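Local coordinates for protein beta-catenin homolog sys-1 (Caenorhabditis elegans, PDB 3C2G) that acts as a beta-catenin in Wnt asymmetry signalling, binding the TCF factor POP-1 and activating or repressing its target genes, at residues 297-309 with 336-348. Residues are numbered along the deposited sequence; the frame is centred on the assembly and turned at random.
Sequences NNDLIRAGCKLLL and HPDDEVIYSGTGF
L309 drives its CD1 methyl into a notch on the opposing helix, 3.6 Å from G347 CA and close to the S344 carbonyl, where the missing side chain of G347 makes room for it. With CG anti to the backbone N (chi1 -176°) the branch leans on the other helix, and chi2 turns CD2 onto the Y343 ring, 3.7 Å from CE2, the two side chains meeting nearly at right angles. Beside this knob the helices lie flush: S344 CB presses on the backbone of C305, 3.4 Å from its O, and the CD1 edge of F348 abuts L308 O. The axes make an angle of 27° and spread toward the N-terminal ends; between them water 1 donates to R302 O (2.8 Å) and S344 OG, whose hydroxyl is given to E340 O. Farther along, V341 CG2 fills the angle between I301 CG2 and R302 CG, 4.0 Å from each. R302, bent at chi3, then sets its guanidinium edge-on to D338, planes 89° apart, in a long salt bridge (NH1 to OD1 3.4 Å), while NH2 holds D299. Cutting R302 back to an alanine is likely to leave both aspartates without their shared cation and V341 CG2 without its CG neighbour. L309 and Y343 also pack on an aromatic side chain of the bound peptide: these near-parallel helices, whose axes approach to 8.3 Å, are neighbours in an armadillo superhelix, on the side where the peptide binds.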
ATOM      1  N   ASN A 297      13.374  13.790  -7.179  1.00 31.42           N
ATOM      2  CA  ASN A 297      13.860  12.442  -7.395  1.00 30.47           C
ATOM      3  C   ASN A 297      12.667  11.483  -7.397  1.00 31.73           C
ATOM      4  O   ASN A 297      11.915  11.393  -6.409  1.00 32.08           O
ATOM      5  CB  ASN A 297      14.862  12.056  -6.306  1.00 29.78           C
ATOM      6  CG  ASN A 297      15.303  10.615  -6.411  1.00 28.18           C
ATOM      7  OD1 ASN A 297      14.575   9.697  -6.027  1.00 27.36           O
ATOM      8  ND2 ASN A 297      16.494  10.403  -6.947  1.00 27.79           N
ATOM      9  N   ASN A 298      12.503  10.763  -8.501  1.00 31.88           N
ATOM     10  CA  ASN A 298      11.310   9.966  -8.731  1.00 32.82           C
ATOM     11  C   ASN A 298      11.123   8.759  -7.823  1.00 33.24           C
ATOM     12  O   ASN A 298       9.988   8.405  -7.496  1.00 34.34           O
ATOM     13  CB  ASN A 298      11.197   9.589 -10.215  1.00 32.87           C
ATOM     14  CG  ASN A 298      10.978  10.807 -11.092  1.00 36.21           C
ATOM     15  OD1 ASN A 298      10.809  11.923 -10.584  1.00 39.43           O
ATOM     16  ND2 ASN A 298      10.980  10.613 -12.403  1.00 38.34           N
ATOM     17  N   ASP A 299      12.211   8.124  -7.408  1.00 33.37           N
ATOM     18  CA  ASP A 299      12.095   7.006  -6.477  1.00 33.39           C
ATOM     19  C   ASP A 299      11.597   7.526  -5.146  1.00 32.09           C
ATOM     20  O   ASP A 299      10.734   6.934  -4.514  1.00 32.11           O
ATOM     21  CB  ASP A 299      13.436   6.279  -6.303  1.00 34.34           C
ATOM     22  CG  ASP A 299      13.783   5.386  -7.498  1.00 39.77           C
ATOM     23  OD1 ASP A 299      12.847   4.907  -8.187  1.00 44.38           O
ATOM     24  OD2 ASP A 299      14.991   5.153  -7.745  1.00 42.35           O
ATOM     25  N   LEU A 300      12.155   8.654  -4.739  1.00 31.46           N
ATOM     26  CA  LEU A 300      11.784   9.289  -3.500  1.00 30.90           C
ATOM     27  C   LEU A 300      10.313   9.728  -3.580  1.00 29.95           C
ATOM     28  O   LEU A 300       9.534   9.457  -2.669  1.00 30.25           O
ATOM     29  CB  LEU A 300      12.734  10.466  -3.214  1.00 30.81           C
ATOM     30  CG  LEU A 300      12.629  11.202  -1.881  1.00 31.43           C
ATOM     31  CD1 LEU A 300      13.791  12.151  -1.716  1.00 32.71           C
ATOM     32  CD2 LEU A 300      11.340  11.996  -1.824  1.00 34.52           C
ATOM     33  N   ILE A 301       9.929  10.369  -4.680  1.00 28.23           N
ATOM     34  CA  ILE A 301       8.543  10.793  -4.859  1.00 27.39           C
ATOM     35  C   ILE A 301       7.577   9.594  -4.874  1.00 26.93           C
ATOM     36  O   ILE A 301       6.557   9.611  -4.176  1.00 26.89           O
ATOM     37  CB  ILE A 301       8.367  11.726  -6.099  1.00 27.41           C
ATOM     38  CG1 ILE A 301       9.120  13.041  -5.861  1.00 26.14           C
ATOM     39  CG2 ILE A 301       6.873  11.992  -6.382  1.00 25.32           C
ATOM     40  CD1 ILE A 301       9.477  13.797  -7.112  1.00 24.06           C
ATOM     41  N   ARG A 302       7.905   8.560  -5.643  1.00 26.34           N
ATOM     42  CA  ARG A 302       7.094   7.332  -5.641  1.00 27.27           C
ATOM     43  C   ARG A 302       6.877   6.768  -4.244  1.00 25.81           C
ATOM     44  O   ARG A 302       5.776   6.322  -3.915  1.00 25.88           O
ATOM     45  CB  ARG A 302       7.692   6.241  -6.540  1.00 27.53           C
ATOM     46  CG  ARG A 302       7.227   6.291  -7.980  1.00 33.08           C
ATOM     47  CD  ARG A 302       7.569   5.005  -8.728  1.00 39.52           C
ATOM     48  NE  ARG A 302       8.985   4.939  -9.077  1.00 45.04           N
ATOM     49  CZ  ARG A 302       9.531   5.529 -10.142  1.00 49.94           C
ATOM     50  NH1 ARG A 302       8.781   6.237 -10.980  1.00 52.08           N
ATOM     51  NH2 ARG A 302      10.839   5.414 -10.374  1.00 53.33           N
ATOM     52  N   ALA A 303       7.926   6.779  -3.428  1.00 24.61           N
ATOM     53  CA  ALA A 303       7.859   6.132  -2.133  1.00 23.88           C
ATOM     54  C   ALA A 303       7.068   6.955  -1.121  1.00 23.37           C
ATOM     55  O   ALA A 303       6.370   6.400  -0.288  1.00 23.64           O
ATOM     56  CB  ALA A 303       9.253   5.807  -1.611  1.00 23.41           C
ATOM     57  N   GLY A 304       7.200   8.271  -1.193  1.00 23.67           N
ATOM     58  CA  GLY A 304       6.435   9.189  -0.352  1.00 24.42           C
ATOM     59  C   GLY A 304       4.947   9.123  -0.633  1.00 24.98           C
ATOM     60  O   GLY A 304       4.129   9.049   0.299  1.00 24.84           O
ATOM     61  N   CYS A 305       4.597   9.116  -1.916  1.00 25.17           N
ATOM     62  CA  CYS A 305       3.198   9.074  -2.343  1.00 26.48           C
ATOM     63  C   CYS A 305       2.513   7.749  -2.001  1.00 26.53           C
ATOM     64  O   CYS A 305       1.332   7.731  -1.644  1.00 26.32           O
ATOM     65  CB  CYS A 305       3.075   9.445  -3.826  1.00 26.07           C
ATOM     66  SG  CYS A 305       3.513  11.223  -4.127  1.00 34.05           S
ATOM     67  N   LYS A 306       3.271   6.658  -2.080  1.00 27.38           N
ATOM     68  CA  LYS A 306       2.830   5.323  -1.635  1.00 29.26           C
ATOM     69  C   LYS A 306       2.397   5.336  -0.162  1.00 27.84           C
ATOM     70  O   LYS A 306       1.351   4.794   0.186  1.00 28.63           O
ATOM     71  CB  LYS A 306       3.973   4.323  -1.825  1.00 30.11           C
ATOM     72  CG  LYS A 306       3.607   2.849  -1.676  1.00 31.74           C
ATOM     73  CD  LYS A 306       4.898   2.001  -1.564  1.00 33.71           C
ATOM     74  CE  LYS A 306       4.651   0.468  -1.608  1.00 39.53           C
ATOM     75  NZ  LYS A 306       3.548  -0.032  -0.715  1.00 41.87           N
ATOM     76  N   LEU A 307       3.202   5.966   0.688  1.00 25.64           N
ATOM     77  CA  LEU A 307       2.883   6.103   2.090  1.00 24.89           C
ATOM     78  C   LEU A 307       1.684   7.047   2.340  1.00 24.72           C
ATOM     79  O   LEU A 307       0.854   6.781   3.200  1.00 24.69           O
ATOM     80  CB  LEU A 307       4.125   6.559   2.873  1.00 24.37           C
ATOM     81  CG  LEU A 307       3.999   6.666   4.402  1.00 24.74           C
ATOM     82  CD1 LEU A 307       3.622   5.342   5.073  1.00 20.97           C
ATOM     83  CD2 LEU A 307       5.261   7.272   5.041  1.00 24.88           C
ATOM     84  N   LEU A 308       1.605   8.141   1.589  1.00 24.49           N
ATOM     85  CA  LEU A 308       0.449   9.020   1.629  1.00 24.58           C
ATOM     86  C   LEU A 308      -0.813   8.234   1.327  1.00 24.97           C
ATOM     87  O   LEU A 308      -1.794   8.340   2.054  1.00 26.02           O
ATOM     88  CB  LEU A 308       0.592  10.169   0.639  1.00 24.14           C
ATOM     89  CG  LEU A 308       1.471  11.328   1.108  1.00 24.94           C
ATOM     90  CD1 LEU A 308       1.592  12.376   0.014  1.00 27.79           C
ATOM     91  CD2 LEU A 308       0.926  11.949   2.371  1.00 22.77           C
ATOM     92  N   LEU A 309      -0.777   7.432   0.269  1.00 24.63           N
ATOM     93  CA  LEU A 309      -1.903   6.593  -0.080  1.00 24.90           C
ATOM     94  C   LEU A 309      -2.326   5.765   1.138  1.00 25.91           C
ATOM     95  O   LEU A 309      -3.500   5.697   1.475  1.00 26.71           O
ATOM     96  CB  LEU A 309      -1.533   5.677  -1.251  1.00 24.20           C
ATOM     97  CG  LEU A 309      -2.644   4.783  -1.799  1.00 26.82           C
ATOM     98  CD1 LEU A 309      -3.823   5.631  -2.327  1.00 24.21           C
ATOM     99  CD2 LEU A 309      -2.133   3.791  -2.871  1.00 24.19           C
ATOM    100  N   HIS A 336       3.228  15.446 -12.776  1.00 45.39           N
ATOM    101  CA  HIS A 336       4.128  14.294 -12.676  1.00 45.44           C
ATOM    102  C   HIS A 336       3.793  13.205 -13.679  1.00 46.06           C
ATOM    103  O   HIS A 336       2.693  12.671 -13.669  1.00 46.43           O
ATOM    104  CB  HIS A 336       4.189  13.706 -11.274  1.00 44.98           C
ATOM    105  CG  HIS A 336       5.407  12.874 -11.044  1.00 44.45           C
ATOM    106  ND1 HIS A 336       6.543  13.372 -10.443  1.00 43.75           N
ATOM    107  CD2 HIS A 336       5.690  11.596 -11.383  1.00 44.52           C
ATOM    108  CE1 HIS A 336       7.465  12.429 -10.399  1.00 43.94           C
ATOM    109  NE2 HIS A 336       6.969  11.339 -10.956  1.00 46.13           N
ATOM    110  N   PRO A 337       4.759  12.866 -14.545  1.00 46.77           N
ATOM    111  CA  PRO A 337       4.451  12.009 -15.687  1.00 47.02           C
ATOM    112  C   PRO A 337       4.284  10.508 -15.410  1.00 47.69           C
ATOM    113  O   PRO A 337       3.909   9.764 -16.330  1.00 48.99           O
ATOM    114  CB  PRO A 337       5.631  12.250 -16.632  1.00 47.03           C
ATOM    115  CG  PRO A 337       6.764  12.658 -15.749  1.00 47.01           C
ATOM    116  CD  PRO A 337       6.177  13.283 -14.513  1.00 46.48           C
ATOM    117  N   ASP A 338       4.518  10.038 -14.187  1.00 47.02           N
ATOM    118  CA  ASP A 338       4.387   8.593 -13.991  1.00 46.11           C
ATOM    119  C   ASP A 338       3.137   8.086 -13.264  1.00 45.20           C
ATOM    120  O   ASP A 338       2.699   8.635 -12.239  1.00 44.53           O
ATOM    121  CB  ASP A 338       5.725   7.938 -13.588  1.00 47.28           C
ATOM    122  CG  ASP A 338       5.713   7.317 -12.227  1.00 47.50           C
ATOM    123  OD1 ASP A 338       5.939   8.033 -11.237  1.00 50.30           O
ATOM    124  OD2 ASP A 338       5.536   6.091 -12.154  1.00 50.40           O
ATOM    125  N   ASP A 339       2.557   7.038 -13.841  1.00 43.87           N
ATOM    126  CA  ASP A 339       1.263   6.514 -13.422  1.00 42.20           C
ATOM    127  C   ASP A 339       1.182   6.070 -11.971  1.00 40.63           C
ATOM    128  O   ASP A 339       0.108   6.144 -11.374  1.00 40.68           O
ATOM    129  CB  ASP A 339       0.813   5.386 -14.348  1.00 42.30           C
ATOM    130  CG  ASP A 339       0.383   5.894 -15.720  1.00 45.18           C
ATOM    131  OD1 ASP A 339       0.042   7.096 -15.858  1.00 44.20           O
ATOM    132  OD2 ASP A 339       0.382   5.079 -16.670  1.00 49.23           O
ATOM    133  N   GLU A 340       2.297   5.620 -11.398  1.00 38.25           N
ATOM    134  CA  GLU A 340       2.289   5.197 -10.002  1.00 36.73           C
ATOM    135  C   GLU A 340       2.014   6.387  -9.106  1.00 33.98           C
ATOM    136  O   GLU A 340       1.300   6.279  -8.118  1.00 33.89           O
ATOM    137  CB  GLU A 340       3.617   4.540  -9.605  1.00 38.12           C
ATOM    138  CG  GLU A 340       3.812   3.128 -10.144  1.00 44.26           C
ATOM    139  CD  GLU A 340       2.741   2.144  -9.674  1.00 51.61           C
ATOM    140  OE1 GLU A 340       2.319   2.227  -8.490  1.00 53.57           O
ATOM    141  OE2 GLU A 340       2.326   1.284 -10.494  1.00 54.67           O
ATOM    142  N   VAL A 341       2.589   7.527  -9.461  1.00 31.23           N
ATOM    143  CA  VAL A 341       2.382   8.741  -8.706  1.00 29.98           C
ATOM    144  C   VAL A 341       0.931   9.217  -8.876  1.00 30.02           C
ATOM    145  O   VAL A 341       0.295   9.599  -7.901  1.00 29.96           O
ATOM    146  CB  VAL A 341       3.425   9.829  -9.094  1.00 29.92           C
ATOM    147  CG1 VAL A 341       3.126  11.130  -8.419  1.00 27.83           C
ATOM    148  CG2 VAL A 341       4.820   9.381  -8.693  1.00 30.41           C
ATOM    149  N   ILE A 342       0.405   9.153 -10.104  1.00 29.46           N
ATOM    150  CA  ILE A 342      -0.977   9.537 -10.370  1.00 29.22           C
ATOM    151  C   ILE A 342      -1.908   8.634  -9.581  1.00 29.07           C
ATOM    152  O   ILE A 342      -2.894   9.093  -8.993  1.00 29.62           O
ATOM    153  CB  ILE A 342      -1.353   9.445 -11.876  1.00 29.64           C
ATOM    154  CG1 ILE A 342      -0.412  10.277 -12.765  1.00 30.04           C
ATOM    155  CG2 ILE A 342      -2.793   9.849 -12.097  1.00 28.37           C
ATOM    156  CD1 ILE A 342      -0.158  11.672 -12.290  1.00 29.37           C
ATOM    157  N   TYR A 343      -1.579   7.351  -9.563  1.00 27.64           N
ATOM    158  CA  TYR A 343      -2.376   6.375  -8.857  1.00 27.36           C
ATOM    159  C   TYR A 343      -2.432   6.691  -7.379  1.00 27.53           C
ATOM    160  O   TYR A 343      -3.519   6.728  -6.810  1.00 28.40           O
ATOM    161  CB  TYR A 343      -1.826   4.977  -9.067  1.00 27.05           C
ATOM    162  CG  TYR A 343      -2.437   3.952  -8.153  1.00 28.60           C
ATOM    163  CD1 TYR A 343      -3.778   3.544  -8.327  1.00 27.26           C
ATOM    164  CD2 TYR A 343      -1.684   3.365  -7.120  1.00 26.42           C
ATOM    165  CE1 TYR A 343      -4.351   2.592  -7.493  1.00 28.11           C
ATOM    166  CE2 TYR A 343      -2.248   2.400  -6.276  1.00 26.17           C
ATOM    167  CZ  TYR A 343      -3.582   2.019  -6.460  1.00 28.70           C
ATOM    168  OH  TYR A 343      -4.157   1.065  -5.633  1.00 28.35           O
ATOM    169  N   SER A 344      -1.273   6.948  -6.774  1.00 27.34           N
ATOM    170  CA  SER A 344      -1.190   7.240  -5.344  1.00 27.35           C
ATOM    171  C   SER A 344      -1.885   8.545  -4.984  1.00 27.05           C
ATOM    172  O   SER A 344      -2.636   8.599  -4.014  1.00 26.75           O
ATOM    173  CB  SER A 344       0.267   7.304  -4.885  1.00 27.58           C
ATOM    174  OG  SER A 344       0.976   6.129  -5.231  1.00 29.00           O
ATOM    175  N   GLY A 345      -1.625   9.590  -5.770  1.00 27.02           N
ATOM    176  CA  GLY A 345      -2.177  10.913  -5.521  1.00 26.44           C
ATOM    177  C   GLY A 345      -3.691  10.951  -5.618  1.00 27.08           C
ATOM    178  O   GLY A 345      -4.358  11.500  -4.739  1.00 27.85           O
ATOM    179  N   THR A 346      -4.242  10.379  -6.689  1.00 25.97           N
ATOM    180  CA  THR A 346      -5.685  10.368  -6.866  1.00 24.94           C
ATOM    181  C   THR A 346      -6.362   9.475  -5.823  1.00 25.00           C
ATOM    182  O   THR A 346      -7.498   9.745  -5.420  1.00 25.31           O
ATOM    183  CB  THR A 346      -6.131   9.937  -8.306  1.00 24.78           C
ATOM    184  OG1 THR A 346      -5.664   8.612  -8.599  1.00 23.60           O
ATOM    185  CG2 THR A 346      -5.628  10.912  -9.361  1.00 24.77           C
ATOM    186  N   GLY A 347      -5.674   8.401  -5.416  1.00 24.31           N
ATOM    187  CA  GLY A 347      -6.161   7.507  -4.375  1.00 22.92           C
ATOM    188  C   GLY A 347      -6.255   8.258  -3.064  1.00 23.91           C
ATOM    189  O   GLY A 347      -7.266   8.199  -2.375  1.00 25.20           O
ATOM    190  N   PHE A 348      -5.198   8.991  -2.736  1.00 24.18           N
ATOM    191  CA  PHE A 348      -5.169   9.867  -1.579  1.00 25.03           C
ATOM    192  C   PHE A 348      -6.273  10.947  -1.595  1.00 26.13           C
ATOM    193  O   PHE A 348      -6.900  11.223  -0.571  1.00 25.79           O
ATOM    194  CB  PHE A 348      -3.790  10.530  -1.472  1.00 25.02           C
ATOM    195  CG  PHE A 348      -3.707  11.563  -0.398  1.00 25.75           C
ATOM    196  CD1 PHE A 348      -3.409  11.204   0.904  1.00 27.85           C
ATOM    197  CD2 PHE A 348      -3.961  12.896  -0.680  1.00 27.15           C
ATOM    198  CE1 PHE A 348      -3.336  12.173   1.914  1.00 28.23           C
ATOM    199  CE2 PHE A 348      -3.912  13.862   0.316  1.00 26.15           C
ATOM    200  CZ  PHE A 348      -3.592  13.504   1.611  1.00 26.04           C
TER
HETATM  201  O   HOH W   1       3.635   6.049  -5.766  1.00 29.43           O